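PDB 6JMB: ofchtiv-allosamidin, which is a group IV insect chitinase that probably hydrolyses the beta-1,4 linkages of chitin and binds the inhibitor allosamidin in its active-site cleft. Local coordinates for residues N287-C290 and Y291-Q295; T278-S281 and G282-G285; A97-E100 and Y101-N104; F143-L146 and L147-R151. One frame throughout, in Å; residues are numbered along the deposited sequence.

Interaction 1: residues N287-C290 and Y291-Q295; sequences NEFC and YILQQ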
loop_
_atom_site.group_PDB
_atom_site.type_symbol
_atom_site.label_atom_id
_atom_site.label_comp_id
_atom_site.label_asym_id
_atom_site.label_seq_id
_atom_site.Cartn_x
_atom_site.Cartn_y
_atom_site.Cartn_z
ATOM N N ASN A 287 -14.942 -1.101 -2.751
ATOM C CA ASN A 287 -16.164 -0.478 -3.256
ATOM C C ASN A 287 -16.883 -1.405 -4.225
ATOM O O ASN A 287 -18.109 -1.567 -4.154
ATOM C CB ASN A 287 -15.862 0.877 -3.914
ATOM C CG ASN A 287 -14.952 0.769 -5.136
ATOM O OD1 ASN A 287 -13.972 0.020 -5.147
ATOM N ND2 ASN A 287 -15.268 1.551 -6.170
ATOM N N GLU A 288 -16.128 -2.054 -5.106
ATOM C CA GLU A 288 -16.728 -2.941 -6.093
ATOM C C GLU A 288 -17.244 -4.210 -5.443
ATOM O O GLU A 288 -18.342 -4.675 -5.766
ATOM C CB GLU A 288 -15.694 -3.278 -7.163
ATOM C CG GLU A 288 -15.236 -2.075 -7.965
ATOM C CD GLU A 288 -14.078 -2.389 -8.875
ATOM O OE1 GLU A 288 -13.069 -2.957 -8.400
ATOM O OE2 GLU A 288 -14.173 -2.066 -10.079
ATOM N N PHE A 289 -16.481 -4.786 -4.517
ATOM C CA PHE A 289 -16.871 -6.090 -4.002
ATOM C C PHE A 289 -17.973 -6.000 -2.956
ATOM O O PHE A 289 -18.850 -6.873 -2.909
ATOM C CB PHE A 289 -15.679 -6.889 -3.479
ATOM C CG PHE A 289 -15.979 -8.355 -3.374
ATOM C CD1 PHE A 289 -16.369 -9.057 -4.505
ATOM C CD2 PHE A 289 -15.926 -9.015 -2.156
ATOM C CE1 PHE A 289 -16.687 -10.404 -4.434
ATOM C CE2 PHE A 289 -16.233 -10.375 -2.071
ATOM C CZ PHE A 289 -16.616 -11.066 -3.220
ATOM N N CYS A 290 -17.960 -4.967 -2.110
ATOM C CA CYS A 290 -19.071 -4.814 -1.181
ATOM C C CYS A 290 -20.382 -4.645 -1.933
ATOM O O CYS A 290 -21.419 -5.176 -1.517
ATOM C CB CYS A 290 -18.811 -3.671 -0.191
ATOM S SG CYS A 290 -18.967 -1.949 -0.775
ATOM N N TYR A 291 -20.350 -3.946 -3.066
ATOM C CA TYR A 291 -21.558 -3.788 -3.862
ATOM C C TYR A 291 -21.990 -5.116 -4.468
ATOM O O TYR A 291 -23.178 -5.463 -4.434
ATOM C CB TYR A 291 -21.328 -2.741 -4.946
ATOM C CG TYR A 291 -22.571 -2.424 -5.734
ATOM C CD1 TYR A 291 -23.566 -1.616 -5.201
ATOM C CD2 TYR A 291 -22.752 -2.942 -7.007
ATOM C CE1 TYR A 291 -24.712 -1.329 -5.926
ATOM C CE2 TYR A 291 -23.890 -2.663 -7.736
ATOM C CZ TYR A 291 -24.862 -1.859 -7.192
ATOM O OH TYR A 291 -25.996 -1.580 -7.920
ATOM N N ILE A 292 -21.038 -5.869 -5.023
ATOM C CA ILE A 292 -21.330 -7.194 -5.569
ATOM C C ILE A 292 -21.992 -8.081 -4.514
ATOM O O ILE A 292 -23.012 -8.735 -4.778
ATOM C CB ILE A 292 -20.044 -7.819 -6.147
ATOM C CG1 ILE A 292 -19.747 -7.209 -7.523
ATOM C CG2 ILE A 292 -20.160 -9.336 -6.231
ATOM C CD1 ILE A 292 -18.329 -7.432 -8.020
ATOM N N LEU A 293 -21.441 -8.099 -3.299
ATOM C CA LEU A 293 -22.013 -8.928 -2.238
ATOM C C LEU A 293 -23.413 -8.458 -1.866
ATOM O O LEU A 293 -24.306 -9.272 -1.614
ATOM C CB LEU A 293 -21.111 -8.894 -1.005
ATOM C CG LEU A 293 -19.767 -9.596 -1.133
ATOM C CD1 LEU A 293 -18.981 -9.393 0.151
ATOM C CD2 LEU A 293 -19.972 -11.073 -1.429
ATOM N N GLN A 294 -23.615 -7.144 -1.811
ATOM C CA GLN A 294 -24.925 -6.597 -1.479
ATOM C C GLN A 294 -25.972 -6.951 -2.534
ATOM O O GLN A 294 -27.142 -7.161 -2.197
ATOM C CB GLN A 294 -24.798 -5.086 -1.325
ATOM C CG GLN A 294 -26.077 -4.349 -1.025
ATOM C CD GLN A 294 -25.839 -2.863 -0.928
ATOM O OE1 GLN A 294 -25.612 -2.333 0.155
ATOM N NE2 GLN A 294 -25.858 -2.183 -2.067
ATOM N N GLN A 295 -25.579 -7.031 -3.802
ATOM C CA GLN A 295 -26.527 -7.219 -4.892
ATOM C C GLN A 295 -26.766 -8.675 -5.275
ATOM O O GLN A 295 -27.763 -8.964 -5.949
ATOM C CB GLN A 295 -26.115 -6.415 -6.133
ATOM C CG GLN A 295 -26.009 -4.911 -5.911
ATOM C CD GLN A 295 -27.316 -4.304 -5.428
ATOM O OE1 GLN A 295 -27.400 -3.780 -4.316
ATOM N NE2 GLN A 295 -28.344 -4.369 -6.272
#

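Interaction 2: residues T278-S281 and G282-G285; sequences TAES and GYVG. With NAA (2-acetamido-2-deoxy-beta-D-allopyranose), chain B; NAA (2-acetamido-2-deoxy-beta-D-allopyranose), chain C.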
loop_
_atom_site.group_PDB
_atom_site.type_symbol
_atom_site.label_atom_id
_atom_site.label_comp_id
_atom_site.label_asym_id
_atom_site.label_seq_id
_atom_site.Cartn_x
_atom_site.Cartn_y
_atom_site.Cartn_z
ATOM N N THR A 278 -12.167 -1.257 -11.902
ATOM C CA THR A 278 -10.738 -1.553 -11.891
ATOM C C THR A 278 -10.349 -2.457 -13.056
ATOM O O THR A 278 -9.230 -2.349 -13.573
ATOM C CB THR A 278 -10.337 -2.155 -10.541
ATOM O OG1 THR A 278 -11.201 -3.251 -10.229
ATOM C CG2 THR A 278 -10.455 -1.103 -9.434
ATOM N N ALA A 279 -11.247 -3.357 -13.463
ATOM C CA ALA A 279 -11.159 -4.072 -14.742
ATOM C C ALA A 279 -9.863 -4.868 -14.913
ATOM O O ALA A 279 -9.247 -4.858 -15.981
ATOM C CB ALA A 279 -11.393 -3.130 -15.928
ATOM N N GLU A 280 -9.456 -5.592 -13.872
ATOM C CA GLU A 280 -8.269 -6.442 -13.944
ATOM C C GLU A 280 -8.560 -7.745 -13.214
ATOM O O GLU A 280 -8.737 -7.743 -11.992
ATOM C CB GLU A 280 -7.059 -5.743 -13.325
ATOM C CG GLU A 280 -5.739 -6.444 -13.600
ATOM C CD GLU A 280 -5.425 -6.524 -15.080
ATOM O OE1 GLU A 280 -5.578 -5.499 -15.777
ATOM O OE2 GLU A 280 -5.031 -7.614 -15.546
ATOM N N SER A 281 -8.607 -8.855 -13.949
ATOM C CA SER A 281 -8.816 -10.151 -13.316
ATOM C C SER A 281 -7.762 -10.380 -12.241
ATOM O O SER A 281 -6.572 -10.137 -12.454
ATOM C CB SER A 281 -8.738 -11.263 -14.361
ATOM O OG SER A 281 -9.759 -11.116 -15.333
ATOM N N GLY A 282 -8.211 -10.821 -11.068
ATOM C CA GLY A 282 -7.321 -11.103 -9.960
ATOM C C GLY A 282 -7.384 -10.118 -8.813
ATOM O O GLY A 282 -6.849 -10.416 -7.744
ATOM N N TYR A 283 -8.008 -8.959 -8.985
ATOM C CA TYR A 283 -8.200 -8.076 -7.844
ATOM C C TYR A 283 -9.500 -7.309 -8.017
ATOM O O TYR A 283 -10.065 -7.239 -9.113
ATOM C CB TYR A 283 -6.976 -7.180 -7.551
ATOM C CG TYR A 283 -6.968 -5.825 -8.229
ATOM C CD1 TYR A 283 -6.431 -5.669 -9.500
ATOM C CD2 TYR A 283 -7.452 -4.694 -7.580
ATOM C CE1 TYR A 283 -6.401 -4.428 -10.117
ATOM C CE2 TYR A 283 -7.429 -3.448 -8.197
ATOM C CZ TYR A 283 -6.904 -3.327 -9.462
ATOM O OH TYR A 283 -6.875 -2.094 -10.077
ATOM N N VAL A 284 -9.991 -6.773 -6.904
ATOM C CA VAL A 284 -11.259 -6.051 -6.892
ATOM C C VAL A 284 -11.205 -5.030 -5.765
ATOM O O VAL A 284 -10.687 -5.315 -4.682
ATOM C CB VAL A 284 -12.443 -7.035 -6.759
ATOM C CG1 VAL A 284 -12.393 -7.793 -5.438
ATOM C CG2 VAL A 284 -13.765 -6.315 -6.938
ATOM N N GLY A 285 -11.694 -3.823 -6.026
ATOM C CA GLY A 285 -11.751 -2.828 -4.971
ATOM C C GLY A 285 -12.820 -3.170 -3.950
ATOM O O GLY A 285 -13.803 -3.847 -4.251
HETATM C C1 NAA B . -2.128 -0.240 -12.734
HETATM C C2 NAA B . -1.841 0.486 -14.041
HETATM C C3 NAA B . -3.068 0.546 -14.910
HETATM C C4 NAA B . -3.681 -0.791 -15.155
HETATM C C5 NAA B . -3.934 -1.501 -13.821
HETATM C C6 NAA B . -4.331 -2.922 -13.988
HETATM C C7 NAA B . -0.003 2.268 -13.679
HETATM C C8 NAA B . 0.387 3.708 -13.306
HETATM N N2 NAA B . -1.448 1.874 -13.691
HETATM O O3 NAA B . -4.057 1.303 -14.181
HETATM O O4 NAA B . -4.956 -0.573 -15.777
HETATM O O5 NAA B . -2.699 -1.584 -13.006
HETATM O O6 NAA B . -3.911 -3.573 -12.774
HETATM O O7 NAA B . 0.850 1.452 -13.968
HETATM C C1 NAA C . -0.558 -1.358 -7.967
HETATM C C2 NAA C . -1.947 -1.428 -8.582
HETATM C C3 NAA C . -1.908 -1.517 -10.061
HETATM C C4 NAA C . -1.119 -0.364 -10.650
HETATM C C5 NAA C . 0.273 -0.340 -10.033
HETATM C C6 NAA C . 1.110 0.807 -10.512
HETATM C C7 NAA C . -3.709 -2.472 -7.045
HETATM C C8 NAA C . -4.292 -3.729 -6.391
HETATM N N2 NAA C . -2.556 -2.653 -7.960
HETATM O O3 NAA C . -1.296 -2.796 -10.413
HETATM O O4 NAA C . -0.959 -0.478 -12.079
HETATM O O5 NAA C . 0.142 -0.200 -8.584
HETATM O O6 NAA C . 2.390 0.667 -9.935
HETATM O O7 NAA C . -4.155 -1.406 -6.851
HETATM O O HOH W 1 -10.547 -5.540 -11.281
HETATM O O HOH W 2 -6.937 -1.791 -12.721
#

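Interaction 3: residues A97-E100 and Y101-N104; sequences AEPE and YRQN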
loop_
_atom_site.group_PDB
_atom_site.type_symbol
_atom_site.label_atom_id
_atom_site.label_comp_id
_atom_site.label_asym_id
_atom_site.label_seq_id
_atom_site.Cartn_x
_atom_site.Cartn_y
_atom_site.Cartn_z
ATOM N N ALA A 97 23.172 3.513 -7.906
ATOM C CA ALA A 97 24.577 3.115 -7.876
ATOM C C ALA A 97 25.539 4.237 -8.245
ATOM O O ALA A 97 26.742 4.109 -7.992
ATOM C CB ALA A 97 24.800 1.934 -8.817
ATOM N N GLU A 98 25.055 5.322 -8.848
ATOM C CA GLU A 98 25.936 6.349 -9.391
ATOM C C GLU A 98 25.738 7.644 -8.624
ATOM O O GLU A 98 24.615 8.168 -8.592
ATOM C CB GLU A 98 25.637 6.568 -10.873
ATOM C CG GLU A 98 26.220 5.499 -11.775
ATOM C CD GLU A 98 27.688 5.240 -11.485
ATOM O OE1 GLU A 98 28.052 4.066 -11.272
ATOM O OE2 GLU A 98 28.473 6.212 -11.462
ATOM N N PRO A 99 26.781 8.200 -8.006
ATOM C CA PRO A 99 26.602 9.462 -7.266
ATOM C C PRO A 99 25.990 10.573 -8.105
ATOM O O PRO A 99 25.166 11.349 -7.600
ATOM C CB PRO A 99 28.027 9.799 -6.800
ATOM C CG PRO A 99 28.728 8.476 -6.768
ATOM C CD PRO A 99 28.157 7.687 -7.908
ATOM N N GLU A 100 26.357 10.653 -9.387
ATOM C CA GLU A 100 25.832 11.700 -10.256
ATOM C C GLU A 100 24.341 11.522 -10.495
ATOM O O GLU A 100 23.590 12.504 -10.554
ATOM C CB GLU A 100 26.577 11.676 -11.591
ATOM C CG GLU A 100 28.079 11.923 -11.477
ATOM C CD GLU A 100 28.887 10.658 -11.187
ATOM O OE1 GLU A 100 28.290 9.579 -10.952
ATOM O OE2 GLU A 100 30.134 10.750 -11.195
ATOM N N TYR A 101 23.896 10.274 -10.644
ATOM C CA TYR A 101 22.479 10.019 -10.870
ATOM C C TYR A 101 21.678 10.223 -9.590
ATOM O O TYR A 101 20.556 10.740 -9.632
ATOM C CB TYR A 101 22.274 8.609 -11.418
ATOM C CG TYR A 101 22.861 8.351 -12.792
ATOM C CD1 TYR A 101 23.271 9.398 -13.613
ATOM C CD2 TYR A 101 22.997 7.053 -13.264
ATOM C CE1 TYR A 101 23.804 9.153 -14.873
ATOM C CE2 TYR A 101 23.526 6.798 -14.521
ATOM C CZ TYR A 101 23.925 7.851 -15.318
ATOM O OH TYR A 101 24.450 7.587 -16.566
ATOM N N ARG A 102 22.231 9.826 -8.443
ATOM C CA ARG A 102 21.568 10.123 -7.175
ATOM C C ARG A 102 21.382 11.622 -6.995
ATOM O O ARG A 102 20.310 12.084 -6.590
ATOM C CB ARG A 102 22.376 9.554 -6.010
ATOM C CG ARG A 102 22.391 8.041 -5.942
ATOM C CD ARG A 102 22.818 7.553 -4.564
ATOM N NE ARG A 102 24.110 8.090 -4.136
ATOM C CZ ARG A 102 25.272 7.458 -4.270
ATOM N NH1 ARG A 102 25.327 6.265 -4.847
ATOM N NH2 ARG A 102 26.389 8.022 -3.831
ATOM N N GLN A 103 22.429 12.401 -7.277
ATOM C CA GLN A 103 22.323 13.847 -7.135
ATOM C C GLN A 103 21.271 14.407 -8.081
ATOM O O GLN A 103 20.483 15.284 -7.700
ATOM C CB GLN A 103 23.685 14.489 -7.396
ATOM C CG GLN A 103 23.681 16.001 -7.293
ATOM C CD GLN A 103 25.042 16.602 -7.594
ATOM O OE1 GLN A 103 25.442 16.714 -8.753
ATOM N NE2 GLN A 103 25.761 16.990 -6.548
ATOM N N ASN A 104 21.236 13.905 -9.316
ATOM C CA ASN A 104 20.208 14.331 -10.262
ATOM C C ASN A 104 18.815 13.989 -9.752
ATOM O O ASN A 104 17.882 14.793 -9.892
ATOM C CB ASN A 104 20.458 13.698 -11.633
ATOM C CG ASN A 104 19.527 14.235 -12.706
ATOM O OD1 ASN A 104 19.359 15.451 -12.850
ATOM N ND2 ASN A 104 18.921 13.333 -13.467
HETATM O O HOH W 3 28.004 4.971 -5.260
HETATM O O HOH W 4 24.323 15.108 -11.155
#

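Interaction 4: residues F143-L146 and L147-R151; sequences FSTL and LKELR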
loop_
_atom_site.group_PDB
_atom_site.type_symbol
_atom_site.label_atom_id
_atom_site.label_comp_id
_atom_site.label_asym_id
_atom_site.label_seq_id
_atom_site.Cartn_x
_atom_site.Cartn_y
_atom_site.Cartn_z
ATOM N N PHE A 143 20.441 1.746 -1.827
ATOM C CA PHE A 143 19.167 2.253 -1.329
ATOM C C PHE A 143 19.371 3.077 -0.063
ATOM O O PHE A 143 18.847 4.190 0.061
ATOM C CB PHE A 143 18.230 1.072 -1.068
ATOM C CG PHE A 143 16.848 1.460 -0.609
ATOM C CD1 PHE A 143 16.037 2.291 -1.371
ATOM C CD2 PHE A 143 16.346 0.950 0.574
ATOM C CE1 PHE A 143 14.746 2.616 -0.944
ATOM C CE2 PHE A 143 15.066 1.278 1.010
ATOM C CZ PHE A 143 14.268 2.104 0.247
ATOM N N SER A 144 20.157 2.558 0.882
ATOM C CA SER A 144 20.405 3.303 2.111
ATOM C C SER A 144 21.219 4.567 1.856
ATOM O O SER A 144 20.965 5.603 2.477
ATOM C CB SER A 144 21.072 2.401 3.146
ATOM O OG SER A 144 20.121 1.481 3.663
ATOM N N THR A 145 22.192 4.509 0.939
ATOM C CA THR A 145 22.936 5.718 0.594
ATOM C C THR A 145 22.014 6.767 -0.007
ATOM O O THR A 145 22.102 7.952 0.336
ATOM C CB THR A 145 24.073 5.373 -0.367
ATOM O OG1 THR A 145 24.950 4.442 0.272
ATOM C CG2 THR A 145 24.863 6.622 -0.751
ATOM N N LEU A 146 21.111 6.344 -0.892
ATOM C CA LEU A 146 20.161 7.271 -1.497
ATOM C C LEU A 146 19.312 7.958 -0.433
ATOM O O LEU A 146 19.115 9.178 -0.471
ATOM C CB LEU A 146 19.275 6.510 -2.480
ATOM C CG LEU A 146 18.125 7.307 -3.101
ATOM C CD1 LEU A 146 18.663 8.409 -4.007
ATOM C CD2 LEU A 146 17.201 6.377 -3.876
ATOM N N LEU A 147 18.804 7.186 0.534
ATOM C CA LEU A 147 17.987 7.779 1.590
ATOM C C LEU A 147 18.791 8.762 2.434
ATOM O O LEU A 147 18.289 9.833 2.799
ATOM C CB LEU A 147 17.387 6.681 2.470
ATOM C CG LEU A 147 16.399 5.735 1.780
ATOM C CD1 LEU A 147 16.010 4.607 2.732
ATOM C CD2 LEU A 147 15.170 6.486 1.283
ATOM N N LYS A 148 20.037 8.409 2.766
ATOM C CA LYS A 148 20.895 9.321 3.521
ATOM C C LYS A 148 21.059 10.650 2.792
ATOM O O LYS A 148 20.949 11.726 3.395
ATOM C CB LYS A 148 22.256 8.663 3.742
ATOM C CG LYS A 148 23.272 9.552 4.436
ATOM C CD LYS A 148 24.624 8.859 4.512
ATOM C CE LYS A 148 25.645 9.706 5.248
ATOM N NZ LYS A 148 27.023 9.160 5.100
ATOM N N GLU A 149 21.318 10.591 1.484
ATOM C CA GLU A 149 21.572 11.805 0.716
ATOM C C GLU A 149 20.298 12.617 0.511
ATOM O O GLU A 149 20.335 13.856 0.531
ATOM C CB GLU A 149 22.259 11.446 -0.602
ATOM C CG GLU A 149 23.651 10.839 -0.376
ATOM C CD GLU A 149 24.349 10.413 -1.650
ATOM O OE1 GLU A 149 23.737 10.512 -2.728
ATOM O OE2 GLU A 149 25.520 9.970 -1.573
ATOM N N LEU A 150 19.159 11.946 0.326
ATOM C CA LEU A 150 17.885 12.658 0.276
ATOM C C LEU A 150 17.622 13.390 1.585
ATOM O O LEU A 150 17.238 14.566 1.588
ATOM C CB LEU A 150 16.744 11.683 -0.020
ATOM C CG LEU A 150 16.568 11.264 -1.481
ATOM C CD1 LEU A 150 15.823 9.938 -1.574
ATOM C CD2 LEU A 150 15.838 12.340 -2.292
ATOM N N ARG A 151 17.837 12.712 2.714
ATOM C CA ARG A 151 17.606 13.344 4.008
ATOM C C ARG A 151 18.481 14.575 4.183
ATOM O O ARG A 151 18.001 15.624 4.630
ATOM C CB ARG A 151 17.866 12.341 5.132
ATOM C CG ARG A 151 17.956 12.966 6.522
ATOM C CD ARG A 151 16.685 13.717 6.885
ATOM N NE ARG A 151 15.527 12.833 6.877
ATOM C CZ ARG A 151 14.274 13.228 7.069
ATOM N NH1 ARG A 151 14.001 14.511 7.280
ATOM N NH2 ARG A 151 13.291 12.339 7.047
#

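Interaction 1: residues N287-C290 and Y291-Q295
The carbonyl F289 O receives L293 N at 2.9 Å, the shortest bond across this turn of helix 286-295, which belongs to the alpha/beta insertion that family 18 chitinases carry on the TIM barrel between the seventh strand and the seventh helix. I292 N to E288 O and Q294 N to C290 O repeat the i to i+4 pattern, whereas Y291 N reaches N287 O only weakly. Above this backbone F289 holds its CG anti to the backbone N (chi1 -161°), which brings the ring alongside the next turn. L293 CG then sits over one ring face in a CH-pi contact, 4.1 Å from the F289 centroid and 24° off the normal; L293 CD1 touches F289 CE2 at 3.7 Å. I292 CG2 comes to F289 CE1 at 4.1 Å, the two side chains crossing nearly at right angles. W299 and F321 meet the same ring edge-to-face. With an alanine here, a gap would probably open beside L293, and W299 and F321 would lose the ring they meet edge-to-face. E288, at N3, bonds through OE1 to the N-cap amide G285 N, one half of a capping box whose other half a glycine cannot return; OE1 also takes T278 OG1. C290 carries the disulfide to C356, its SG set between the backbone N and the carbonyl carbon (chi1 75°).

Interaction 2: residues T278-S281 and G282-G285
Y283 stands between T278, E280 and two sugars of allosamidin. CB leaves the short strand 283-285 with chi1 91°, well off a staggered value, and the ring is laid back along the loop that precedes it. Over one face rests the acetamido methyl C8 of the chain C N-acetylallosamine unit, 3.5 Å from Y283 CD2 and displaced toward the rim. On the E280 flank Y283 CE1 meets E280 CB at 3.5 Å, and O6 of the chain B unit comes near the ring plane at this edge. Farther out, Y283 CZ passes T278 CB, and Y283 OH lies 3.5 Å from that same T278 CB. The hydroxyl ends at a water 2.7 Å from Y283 OH, and this water donates to T278 O. A type II beta turn from E280 to Y283 closes with a weak Y283 N to E280 O bond; G282, at phi 108°, takes a conformation in which a CB would collide with S281 O. A second water bridges the two sides of the turn: it accepts from E280 N and donates to T278 OG1 and Y283 O, while T278 OG1 is also bonded to E288. E280 bends at chi2 and places OE1 3.4 Å from C6 of the chain B sugar. No direct hydrogen bond joins E280 or Y283 to the sugars; the contacts are van der Waals, a methyl on an aromatic face and C6 and O6 beside the glutamate, so shape probably matters more here than direct polar bonds.

Interaction 3: residues A97-E100 and Y101-N104
This is a surface contact within the first turns of helix 99-116, one of the outer helices of the barrel, where E98 is the N-cap and R102 folds back over P99. The chain turns sharply after helix 90-97, and P99, having no N-H, fits the first helical position. R102 N bonds to E98 O at 2.9 Å, almost straight at 172° and nearly along the C=O axis; Q103 N then takes P99 O. R102 bends at chi3 (-55°), which brings one face of its guanidinium over the chain, with P99 CA 3.7 Å from R102 NH2. In the plane of that group, at its edge, a water accepts from R102 NH1 at 3.0 Å and donates to A97 O, while NH1 also reaches A96 O. R102 NE forms a salt bridge with E149, so the arginine ties the start of helix 99-116 to helix 138-154. A methionine in its place would probably leave E149 without its charged mate, A96 O without the R102 N-H, and the water at A97 O without one of its partners. On another flank Y101 and E98 run side by side, E98 CB touching Y101 CD2 at 3.6 Å, with carboxylate and ring planes 77° apart; the ring also packs on I94 and M95. E100 O is gripped twice, by N104 N at 3.0 Å and by a water that reaches Q103 OE1. With E98 at N-cap and P99 at N1, a position that suits proline, this is the opening turn of a helix in the outer helical layer of a TIM barrel.

Interaction 4: residues F143-L146 and L147-R151
Helix 138-154 is the connecting helix of the beta-alpha-beta unit between strands 120-124 and 160-165, and F143 with L147, T145 with E149 and L146 with L150 are its i to i+4 pairs here. A chi1 of -177° swings the F143 ring to the far side from its own N, while L147 has CG beside its own N, a combination that brings L147 CD1 over one face of the ring: a CH-pi contact, 4.1 Å from the F143 centroid and 20° off the normal. The methyl stands toward the rim of that face, with F143 CE2 3.9 Å away from L147 CD1. Three residues on, L146 CG meets L150 CD1 at 3.8 Å, the two leucines lying aslant. T145 and E149 instead run side by side, and T145 CG2 lies 3.5 Å from E149 OE2, a methyl against a carboxylate whose other oxygen is engaged by R102. Beneath these pairs the backbone bonds are regular: L147 N to F143 O, K148 N to S144 O and E149 N to T145 O are each 3.0 Å, and L150 N to L146 O is 2.9 Å. S144 OG bonds to S180 OG of helix 178-184. The apolar side of the helix faces the barrel: F143 touches V123 and V163, L147 packs on V163 and V181, and L150 meets L121 and L161. Helix 99-116 lies along one flank, through F105 and I106 on L150, and helix 178-184 along another, through V181 and Y184.

In the fold
Along the chain the contacts come in the order 3, 4, 2, 1; each is local, between residues three to five apart, and none nests in or crosses another. Interaction 3 opens helix 99-116 and interaction 4 occupies helix 138-154. These neighbouring outer helices touch where R102 CZ also packs on T145 CG2, 3.6 Å apart, beside the salt bridge. Interaction 2 closes the turn before strand 283-285 at the inhibitor, and interaction 1 follows at once on helix 286-295. E288 joins these last two, and F289 CB rests on V284 CG1. The centres of interactions 1 and 3 lie about 47 Å apart, on opposite sides of the chain's centre.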